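Side-chain contacts in aminopeptidase C (Lactobacillus rhamnosus, PDB 4K7C), which probably removes amino acids from the N-terminal end of peptides as a cysteine aminopeptidase of the papain-like C1 family: residues 75-78 and 79-83; 304-307 and 308-312; 399-402 and 403-407. All coordinates share one frame; numbering follows the deposited sequence.

How the contacts relate
The three contacts follow one another along the chain, each within a single helix or at its start: contact 1 in helix 70-87, contact 2 at the end of helix 298-310, contact 3 where strand 396-400 turns into helix 401-407. Contact centres lie about 16 Å (1 and 2), 17 Å (2 and 3) and 24 Å (1 and 3) apart, and none touches another. Strand 377-384 connects them: its E384 serves contact 1, while its W381 is packed by contacts 2 and 3. Helix 298-310 also lends K302 to the acids of contact 3. Local helix geometry thus aims side chains from three helices at the same strand in the peptidase fold.

Contact 1 (75-78 and 79-83); sequences ALNT and MRHGI
M79, a selenomethionine introduced for the derivative, runs its extended chain back along the preceding turn of helix 70-87. Its CG passes A75 O at 3.7 Å, and SE then meets L76 CD2 at 4.1 Å. I149, F249, V253 and W255 surround this side chain, making it the apolar part of the contact.

T78 folds back on the same carbonyl. Its OG1 donates to A75 O at 2.7 Å, on a lone pair in the carbonyl plane, while M79 N binds that same oxygen at 3.2 Å. W142 and W255 pack on the threonine.

N77 carries the polar part, lying side by side with R80 and pointing the same way. OD1 of N77 accepts from NE of R80 at 2.7 Å, close to the guanidinium plane although tilted from that of the amide, and the two flat groups stand 45° apart. A second, weak bond reaches the same OD1 from R80 NH2. The arginine gets there from the crowded position, with CG between the backbone N and the carbonyl carbon (chi1 81°). Replacing R80 by alanine would probably cost E384 its salt-bridge partner and the carbonyls of A60 and F92 a donor, and leave the N77 amide held more weakly, by S62. The carbonyl oxygen of N77 takes the backbone N-H of H81 and sits 3.0 Å from CD2 of H81, over one face of the imidazole, whose NE2 is bonded to E384.

One helix thus presents an apolar side and a polar side, as expected of the buried central helix of the papain-like fold, at whose N-terminal end the catalytic cysteine lies in relatives.

Contact 2 (304-307 and 308-312); sequences LAIK and QLKAG
With CG set opposite the carbonyl carbon (chi1 -80°), K310 sends its extended chain back alongside I306, whose CG2, anti to the backbone N, lies beside the carbonyl carbon on the flank the lysine stem passes. The two side chains run the same way, and I306 CG2 touches K310 CE at 4.0 Å. At its root the lysine lies close to the backbone, its CG 3.3 Å from I306 O, the oxygen that also accepts K310 N at 2.9 Å. L309 repeats the pattern one residue earlier: its CG rests 3.3 Å from A305 O, which takes L309 N, and its side chain packs with A305 and I306 against W381.

Q308 leaves on another side. Its amide binds S414 N through OE1 and S314 O through NE2, which also meets a glycerol. The helix closes in a Schellman motif, where G312 N returns to L309 O at 2.9 Å with a positive phi of 93°, an angle that suits glycine. Across the turns, then, the side chains meet by carbon contact alone: the aliphatic stem of K310 probably helps shield I306 CG2 from solvent, while the polar amide of Q308 is satisfied by neighbouring strand and loop backbone.

Contact 3 (399-402 and 403-407); sequences ASDA and WFDQF
S400 OG receives the backbone N-H of W403 at 3.1 Å, the N-cap bond that starts helix 401-407, and this corner is the tightly packed half of the contact. The serine oxygen sits between its own backbone N and carbonyl carbon (chi1 70°), facing the first turn and W403 CB at 3.4 Å; D333 is its other partner. On the strand side of the cap, A399 CB meets W403 CE3 obliquely at 4.2 Å. F407 CB lies over one face of the indole, 3.6 Å above its plane, while W403 NE1 binds Q323 O. F404 stacks on W381.

The outer half is looser and wetter. D401 and D405 cross with their carboxylate planes 73° apart, D401 OD2 being 4.2 Å from D405 OD1. One water donates to D401 OD2 and to D405 OD2, and K302 salt-bridges both residues. One residue further along, a second water links exposed A402, donating to its O at 2.8 Å, and Q406, accepting from NE2. Q406 OE1 in turn binds R354. Two like charges this close can probably coexist here because K302 and the shared water offset their repulsion.

Contact 1 (75-78 and 79-83)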
ATOM      1  N   ALA A  75      -1.083 -32.657  11.930  1.00 15.92           N
ATOM      2  CA  ALA A  75      -0.422 -33.790  12.635  1.00 17.24           C
ATOM      3  C   ALA A  75       0.788 -33.265  13.371  1.00 15.90           C
ATOM      4  O   ALA A  75       0.997 -33.588  14.559  1.00 17.68           O
ATOM      5  CB  ALA A  75      -0.033 -34.878  11.697  1.00 19.11           C
ATOM      6  N   LEU A  76       1.663 -32.518  12.666  1.00 15.62           N
ATOM      7  CA  LEU A  76       2.852 -32.010  13.309  1.00 16.20           C
ATOM      8  C   LEU A  76       2.521 -31.050  14.480  1.00 17.46           C
ATOM      9  O   LEU A  76       3.275 -30.917  15.433  1.00 16.28           O
ATOM     10  CB  LEU A  76       3.787 -31.335  12.284  1.00 16.58           C
ATOM     11  CG  LEU A  76       4.385 -32.307  11.229  1.00 20.85           C
ATOM     12  CD1 LEU A  76       5.111 -31.576  10.080  1.00 18.30           C
ATOM     13  CD2 LEU A  76       5.318 -33.317  11.855  1.00 22.39           C
ATOM     14  N   ASN A  77       1.357 -30.401  14.412  1.00 17.21           N
ATOM     15  CA  ASN A  77       0.909 -29.584  15.505  1.00 17.22           C
ATOM     16  C   ASN A  77       0.705 -30.427  16.764  1.00 18.61           C
ATOM     17  O   ASN A  77       1.163 -30.066  17.841  1.00 19.14           O
ATOM     18  CB  ASN A  77      -0.411 -28.837  15.186  1.00 15.44           C
ATOM     19  CG  ASN A  77      -0.193 -27.585  14.333  1.00 16.17           C
ATOM     20  OD1 ASN A  77       0.899 -27.009  14.295  1.00 16.80           O
ATOM     21  ND2 ASN A  77      -1.296 -27.123  13.654  1.00 16.32           N
ATOM     22  N   THR A  78       0.061 -31.550  16.618  1.00 19.38           N
ATOM     23  CA  THR A  78      -0.215 -32.460  17.764  1.00 17.81           C
ATOM     24  C   THR A  78       1.124 -32.876  18.405  1.00 19.43           C
ATOM     25  O   THR A  78       1.268 -32.788  19.615  1.00 18.46           O
ATOM     26  CB  THR A  78      -1.082 -33.690  17.473  1.00 17.29           C
ATOM     27  OG1 THR A  78      -0.508 -34.597  16.537  1.00 16.27           O
ATOM     28  CG2 THR A  78      -2.511 -33.213  16.956  1.00 18.56           C
HETATM   29  N   MSE A  79       2.097 -33.162  17.570  1.00 18.56           N
HETATM   30  CA  MSE A  79       3.441 -33.652  18.069  1.00 20.14           C
HETATM   31  C   MSE A  79       4.200 -32.528  18.711  1.00 21.07           C
HETATM   32  O   MSE A  79       4.720 -32.665  19.801  1.00 19.46           O
HETATM   33  CB  MSE A  79       4.157 -34.172  16.819  1.00 20.33           C
HETATM   34  CG  MSE A  79       3.581 -35.461  16.363  1.00 18.56           C
HETATM   35 SE   MSE A  79       4.464 -36.081  14.746  1.00 25.36          SE
HETATM   36  CE  MSE A  79       3.116 -37.401  14.446  1.00 28.37           C
ATOM     37  N   ARG A  80       4.219 -31.356  18.066  1.00 19.72           N
ATOM     38  CA  ARG A  80       5.024 -30.227  18.574  1.00 18.30           C
ATOM     39  C   ARG A  80       4.442 -29.649  19.842  1.00 20.01           C
ATOM     40  O   ARG A  80       5.200 -29.080  20.632  1.00 18.90           O
ATOM     41  CB  ARG A  80       5.185 -29.112  17.536  1.00 20.50           C
ATOM     42  CG  ARG A  80       3.991 -28.150  17.441  1.00 21.23           C
ATOM     43  CD  ARG A  80       4.088 -27.439  16.103  1.00 19.90           C
ATOM     44  NE  ARG A  80       2.993 -26.494  15.869  1.00 19.20           N
ATOM     45  CZ  ARG A  80       3.022 -25.207  16.174  1.00 19.62           C
ATOM     46  NH1 ARG A  80       4.136 -24.640  16.632  1.00 19.11           N
ATOM     47  NH2 ARG A  80       1.946 -24.463  15.904  1.00 18.40           N
ATOM     48  N   HIS A  81       3.135 -29.764  20.057  1.00 19.94           N
ATOM     49  CA  HIS A  81       2.612 -29.285  21.382  1.00 19.69           C
ATOM     50  C   HIS A  81       3.134 -30.217  22.542  1.00 20.15           C
ATOM     51  O   HIS A  81       3.408 -29.755  23.639  1.00 22.45           O
ATOM     52  CB  HIS A  81       1.092 -29.107  21.390  1.00 19.26           C
ATOM     53  CG  HIS A  81       0.580 -28.158  20.348  1.00 17.06           C
ATOM     54  ND1 HIS A  81       1.215 -26.971  20.039  1.00 17.05           N
ATOM     55  CD2 HIS A  81      -0.496 -28.230  19.534  1.00 17.89           C
ATOM     56  CE1 HIS A  81       0.534 -26.354  19.073  1.00 17.78           C
ATOM     57  NE2 HIS A  81      -0.478 -27.117  18.726  1.00 18.09           N
ATOM     58  N   GLY A  82       3.263 -31.514  22.253  1.00 23.53           N
ATOM     59  CA  GLY A  82       3.925 -32.451  23.149  1.00 22.85           C
ATOM     60  C   GLY A  82       5.356 -32.039  23.472  1.00 23.58           C
ATOM     61  O   GLY A  82       5.734 -31.920  24.638  1.00 22.13           O
ATOM     62  N   ILE A  83       6.109 -31.687  22.420  1.00 20.76           N
ATOM     63  CA  ILE A  83       7.494 -31.261  22.600  1.00 22.13           C
ATOM     64  C   ILE A  83       7.601 -30.011  23.410  1.00 24.62           C
ATOM     65  O   ILE A  83       8.471 -29.869  24.357  1.00 22.42           O
ATOM     66  CB  ILE A  83       8.176 -31.060  21.235  1.00 22.01           C
ATOM     67  CG1 ILE A  83       8.264 -32.388  20.508  1.00 20.92           C
ATOM     68  CG2 ILE A  83       9.556 -30.433  21.385  1.00 21.73           C
ATOM     69  CD1 ILE A  83       8.795 -32.274  19.073  1.00 19.96           C
TER

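Contact 2 (304-307 and 308-312)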
ATOM      1  N   LEU A 304     -15.490 -39.424  22.555  1.00 19.57           N
ATOM      2  CA  LEU A 304     -14.049 -39.721  22.482  1.00 21.10           C
ATOM      3  C   LEU A 304     -13.171 -38.526  22.354  1.00 22.24           C
ATOM      4  O   LEU A 304     -12.169 -38.403  23.041  1.00 22.88           O
ATOM      5  CB  LEU A 304     -13.739 -40.659  21.309  1.00 20.86           C
ATOM      6  CG  LEU A 304     -14.408 -42.049  21.367  1.00 22.16           C
ATOM      7  CD1 LEU A 304     -14.295 -42.763  20.102  1.00 23.05           C
ATOM      8  CD2 LEU A 304     -13.839 -42.921  22.483  1.00 25.52           C
ATOM      9  N   ALA A 305     -13.572 -37.567  21.488  1.00 20.37           N
ATOM     10  CA  ALA A 305     -12.826 -36.330  21.408  1.00 19.09           C
ATOM     11  C   ALA A 305     -12.756 -35.578  22.704  1.00 20.29           C
ATOM     12  O   ALA A 305     -11.688 -35.083  23.068  1.00 19.24           O
ATOM     13  CB  ALA A 305     -13.358 -35.422  20.277  1.00 18.36           C
ATOM     14  N   ILE A 306     -13.908 -35.426  23.385  1.00 21.15           N
ATOM     15  CA  ILE A 306     -13.938 -34.798  24.677  1.00 19.84           C
ATOM     16  C   ILE A 306     -13.057 -35.478  25.763  1.00 21.26           C
ATOM     17  O   ILE A 306     -12.376 -34.841  26.503  1.00 22.55           O
ATOM     18  CB  ILE A 306     -15.412 -34.692  25.131  1.00 20.92           C
ATOM     19  CG1 ILE A 306     -16.148 -33.731  24.222  1.00 19.15           C
ATOM     20  CG2 ILE A 306     -15.525 -34.182  26.551  1.00 22.33           C
ATOM     21  CD1 ILE A 306     -17.686 -33.830  24.288  1.00 19.86           C
ATOM     22  N   LYS A 307     -13.103 -36.806  25.795  1.00 21.71           N
ATOM     23  CA  LYS A 307     -12.288 -37.617  26.694  1.00 25.83           C
ATOM     24  C   LYS A 307     -10.779 -37.333  26.476  1.00 21.04           C
ATOM     25  O   LYS A 307      -9.997 -37.049  27.419  1.00 22.74           O
ATOM     26  CB  LYS A 307     -12.638 -39.088  26.450  1.00 27.59           C
ATOM     27  CG  LYS A 307     -12.081 -39.985  27.513  1.00 34.74           C
ATOM     28  CD  LYS A 307     -12.568 -41.411  27.315  1.00 41.13           C
ATOM     29  CE  LYS A 307     -12.160 -42.274  28.506  1.00 46.98           C
ATOM     30  NZ  LYS A 307     -12.441 -43.677  28.124  1.00 52.72           N
ATOM     31  N   GLN A 308     -10.376 -37.281  25.227  1.00 21.16           N
ATOM     32  CA  GLN A 308      -8.996 -36.989  24.878  1.00 21.90           C
ATOM     33  C   GLN A 308      -8.608 -35.539  25.294  1.00 21.53           C
ATOM     34  O   GLN A 308      -7.551 -35.286  25.908  1.00 20.42           O
ATOM     35  CB  GLN A 308      -8.747 -37.308  23.384  1.00 20.70           C
ATOM     36  CG  GLN A 308      -7.317 -37.179  22.954  1.00 21.29           C
ATOM     37  CD  GLN A 308      -6.956 -38.021  21.758  1.00 23.16           C
ATOM     38  OE1 GLN A 308      -7.271 -39.216  21.705  1.00 22.77           O
ATOM     39  NE2 GLN A 308      -6.272 -37.412  20.781  1.00 24.60           N
ATOM     40  N   LEU A 309      -9.463 -34.574  24.958  1.00 20.29           N
ATOM     41  CA  LEU A 309      -9.247 -33.199  25.443  1.00 19.44           C
ATOM     42  C   LEU A 309      -9.147 -33.076  26.968  1.00 17.39           C
ATOM     43  O   LEU A 309      -8.283 -32.375  27.488  1.00 21.58           O
ATOM     44  CB  LEU A 309     -10.348 -32.232  24.856  1.00 21.47           C
ATOM     45  CG  LEU A 309     -10.231 -32.090  23.321  1.00 20.47           C
ATOM     46  CD1 LEU A 309     -11.453 -31.326  22.809  1.00 23.00           C
ATOM     47  CD2 LEU A 309      -8.945 -31.336  22.920  1.00 20.48           C
ATOM     48  N   LYS A 310     -10.002 -33.802  27.691  1.00 21.54           N
ATOM     49  CA  LYS A 310     -10.053 -33.688  29.139  1.00 24.23           C
ATOM     50  C   LYS A 310      -8.769 -34.300  29.759  1.00 22.13           C
ATOM     51  O   LYS A 310      -8.319 -33.891  30.826  1.00 27.86           O
ATOM     52  CB  LYS A 310     -11.296 -34.369  29.676  1.00 24.83           C
ATOM     53  CG  LYS A 310     -12.573 -33.584  29.586  1.00 28.29           C
ATOM     54  CD  LYS A 310     -13.683 -34.432  30.204  1.00 31.04           C
ATOM     55  CE  LYS A 310     -14.898 -33.611  30.477  1.00 35.21           C
ATOM     56  NZ  LYS A 310     -16.008 -34.522  30.871  1.00 39.40           N
ATOM     57  N   ALA A 311      -8.135 -35.220  29.018  1.00 23.30           N
ATOM     58  CA  ALA A 311      -6.833 -35.753  29.363  1.00 23.20           C
ATOM     59  C   ALA A 311      -5.655 -34.885  29.017  1.00 28.44           C
ATOM     60  O   ALA A 311      -4.547 -35.265  29.291  1.00 27.69           O
ATOM     61  CB  ALA A 311      -6.674 -37.120  28.731  1.00 23.79           C
ATOM     62  N   GLY A 312      -5.864 -33.745  28.346  1.00 25.56           N
ATOM     63  CA  GLY A 312      -4.810 -32.803  28.056  1.00 21.84           C
ATOM     64  C   GLY A 312      -4.170 -33.036  26.696  1.00 20.12           C
ATOM     65  O   GLY A 312      -3.114 -32.499  26.392  1.00 20.93           O
TER

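Contact 3 (399-402 and 403-407)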
ATOM      1  N   ALA A 399     -15.704 -23.601  16.465  1.00 14.44           N
ATOM      2  CA  ALA A 399     -16.701 -24.361  15.719  1.00 15.49           C
ATOM      3  C   ALA A 399     -17.840 -24.641  16.673  1.00 16.24           C
ATOM      4  O   ALA A 399     -17.585 -25.080  17.832  1.00 16.30           O
ATOM      5  CB  ALA A 399     -16.173 -25.679  15.231  1.00 18.30           C
ATOM      6  N   SER A 400     -19.071 -24.334  16.247  1.00 16.03           N
ATOM      7  CA  SER A 400     -20.209 -24.615  17.077  1.00 15.14           C
ATOM      8  C   SER A 400     -20.418 -26.153  17.107  1.00 16.24           C
ATOM      9  O   SER A 400     -20.009 -26.884  16.199  1.00 16.31           O
ATOM     10  CB  SER A 400     -21.525 -23.913  16.589  1.00 16.23           C
ATOM     11  OG  SER A 400     -21.986 -24.482  15.390  1.00 15.36           O
ATOM     12  N   ASP A 401     -21.097 -26.622  18.160  1.00 14.16           N
ATOM     13  CA  ASP A 401     -21.392 -28.040  18.249  1.00 16.39           C
ATOM     14  C   ASP A 401     -22.309 -28.465  17.080  1.00 15.09           C
ATOM     15  O   ASP A 401     -22.145 -29.542  16.493  1.00 18.18           O
ATOM     16  CB  ASP A 401     -22.004 -28.375  19.605  1.00 15.95           C
ATOM     17  CG  ASP A 401     -21.894 -29.854  19.873  1.00 18.24           C
ATOM     18  OD1 ASP A 401     -20.767 -30.311  19.759  1.00 18.17           O
ATOM     19  OD2 ASP A 401     -22.937 -30.542  20.065  1.00 21.29           O
ATOM     20  N   ALA A 402     -23.263 -27.603  16.657  1.00 16.86           N
ATOM     21  CA  ALA A 402     -24.048 -27.962  15.464  1.00 18.60           C
ATOM     22  C   ALA A 402     -23.235 -28.120  14.210  1.00 16.78           C
ATOM     23  O   ALA A 402     -23.523 -28.991  13.356  1.00 19.87           O
ATOM     24  CB  ALA A 402     -25.199 -26.958  15.273  1.00 19.61           C
ATOM     25  N   TRP A 403     -22.256 -27.217  14.039  1.00 17.20           N
ATOM     26  CA  TRP A 403     -21.355 -27.305  12.930  1.00 15.96           C
ATOM     27  C   TRP A 403     -20.554 -28.595  12.967  1.00 17.76           C
ATOM     28  O   TRP A 403     -20.393 -29.220  11.951  1.00 16.81           O
ATOM     29  CB  TRP A 403     -20.398 -26.086  12.858  1.00 17.32           C
ATOM     30  CG  TRP A 403     -19.663 -25.918  11.535  1.00 17.05           C
ATOM     31  CD1 TRP A 403     -20.029 -25.112  10.489  1.00 17.22           C
ATOM     32  CD2 TRP A 403     -18.435 -26.552  11.125  1.00 16.81           C
ATOM     33  NE1 TRP A 403     -19.094 -25.172   9.481  1.00 15.85           N
ATOM     34  CE2 TRP A 403     -18.109 -26.048   9.852  1.00 16.76           C
ATOM     35  CE3 TRP A 403     -17.608 -27.499  11.714  1.00 15.54           C
ATOM     36  CZ2 TRP A 403     -17.000 -26.468   9.131  1.00 17.09           C
ATOM     37  CZ3 TRP A 403     -16.459 -27.883  11.007  1.00 16.88           C
ATOM     38  CH2 TRP A 403     -16.184 -27.381   9.731  1.00 17.81           C
ATOM     39  N   PHE A 404     -20.023 -28.925  14.117  1.00 18.81           N
ATOM     40  CA  PHE A 404     -19.200 -30.175  14.296  1.00 18.42           C
ATOM     41  C   PHE A 404     -20.074 -31.381  13.854  1.00 17.55           C
ATOM     42  O   PHE A 404     -19.646 -32.214  13.071  1.00 17.95           O
ATOM     43  CB  PHE A 404     -18.891 -30.270  15.804  1.00 18.59           C
ATOM     44  CG  PHE A 404     -17.924 -31.336  16.157  1.00 19.91           C
ATOM     45  CD1 PHE A 404     -16.686 -30.971  16.623  1.00 21.34           C
ATOM     46  CD2 PHE A 404     -18.199 -32.707  15.958  1.00 20.52           C
ATOM     47  CE1 PHE A 404     -15.739 -31.931  16.957  1.00 20.75           C
ATOM     48  CE2 PHE A 404     -17.230 -33.685  16.309  1.00 20.09           C
ATOM     49  CZ  PHE A 404     -16.015 -33.253  16.819  1.00 19.08           C
ATOM     50  N   ASP A 405     -21.314 -31.425  14.304  1.00 17.62           N
ATOM     51  CA  ASP A 405     -22.230 -32.523  13.925  1.00 17.60           C
ATOM     52  C   ASP A 405     -22.331 -32.733  12.450  1.00 18.04           C
ATOM     53  O   ASP A 405     -22.396 -33.839  11.942  1.00 19.28           O
ATOM     54  CB  ASP A 405     -23.644 -32.333  14.538  1.00 19.17           C
ATOM     55  CG  ASP A 405     -23.683 -32.516  16.035  1.00 22.75           C
ATOM     56  OD1 ASP A 405     -22.669 -32.914  16.648  1.00 20.88           O
ATOM     57  OD2 ASP A 405     -24.743 -32.216  16.635  1.00 24.29           O
ATOM     58  N   GLN A 406     -22.447 -31.635  11.725  1.00 17.97           N
ATOM     59  CA  GLN A 406     -22.684 -31.719  10.332  1.00 17.86           C
ATOM     60  C   GLN A 406     -21.428 -31.901   9.508  1.00 16.52           C
ATOM     61  O   GLN A 406     -21.430 -32.633   8.527  1.00 17.04           O
ATOM     62  CB  GLN A 406     -23.376 -30.427   9.813  1.00 19.59           C
ATOM     63  CG  GLN A 406     -24.796 -30.073  10.238  1.00 19.51           C
ATOM     64  CD  GLN A 406     -25.745 -31.232  10.104  1.00 21.21           C
ATOM     65  OE1 GLN A 406     -25.816 -31.940   9.092  1.00 23.03           O
ATOM     66  NE2 GLN A 406     -26.455 -31.443  11.140  1.00 22.34           N
ATOM     67  N   PHE A 407     -20.333 -31.203   9.866  1.00 16.27           N
ATOM     68  CA  PHE A 407     -19.256 -30.999   8.943  1.00 16.58           C
ATOM     69  C   PHE A 407     -17.895 -31.584   9.353  1.00 15.92           C
ATOM     70  O   PHE A 407     -16.949 -31.546   8.563  1.00 16.72           O
ATOM     71  CB  PHE A 407     -19.081 -29.498   8.540  1.00 16.75           C
ATOM     72  CG  PHE A 407     -20.311 -28.940   7.904  1.00 17.20           C
ATOM     73  CD1 PHE A 407     -20.844 -29.541   6.763  1.00 17.90           C
ATOM     74  CD2 PHE A 407     -21.045 -27.964   8.512  1.00 18.96           C
ATOM     75  CE1 PHE A 407     -22.025 -29.044   6.182  1.00 18.47           C
ATOM     76  CE2 PHE A 407     -22.228 -27.480   7.944  1.00 17.19           C
ATOM     77  CZ  PHE A 407     -22.710 -28.034   6.773  1.00 17.80           C
TER
HETATM   78  O   HOH W   1     -24.921 -30.078  18.577  1.00 23.25           O
HETATM   79  O   HOH W   2     -26.226 -29.798  13.507  1.00 21.74           O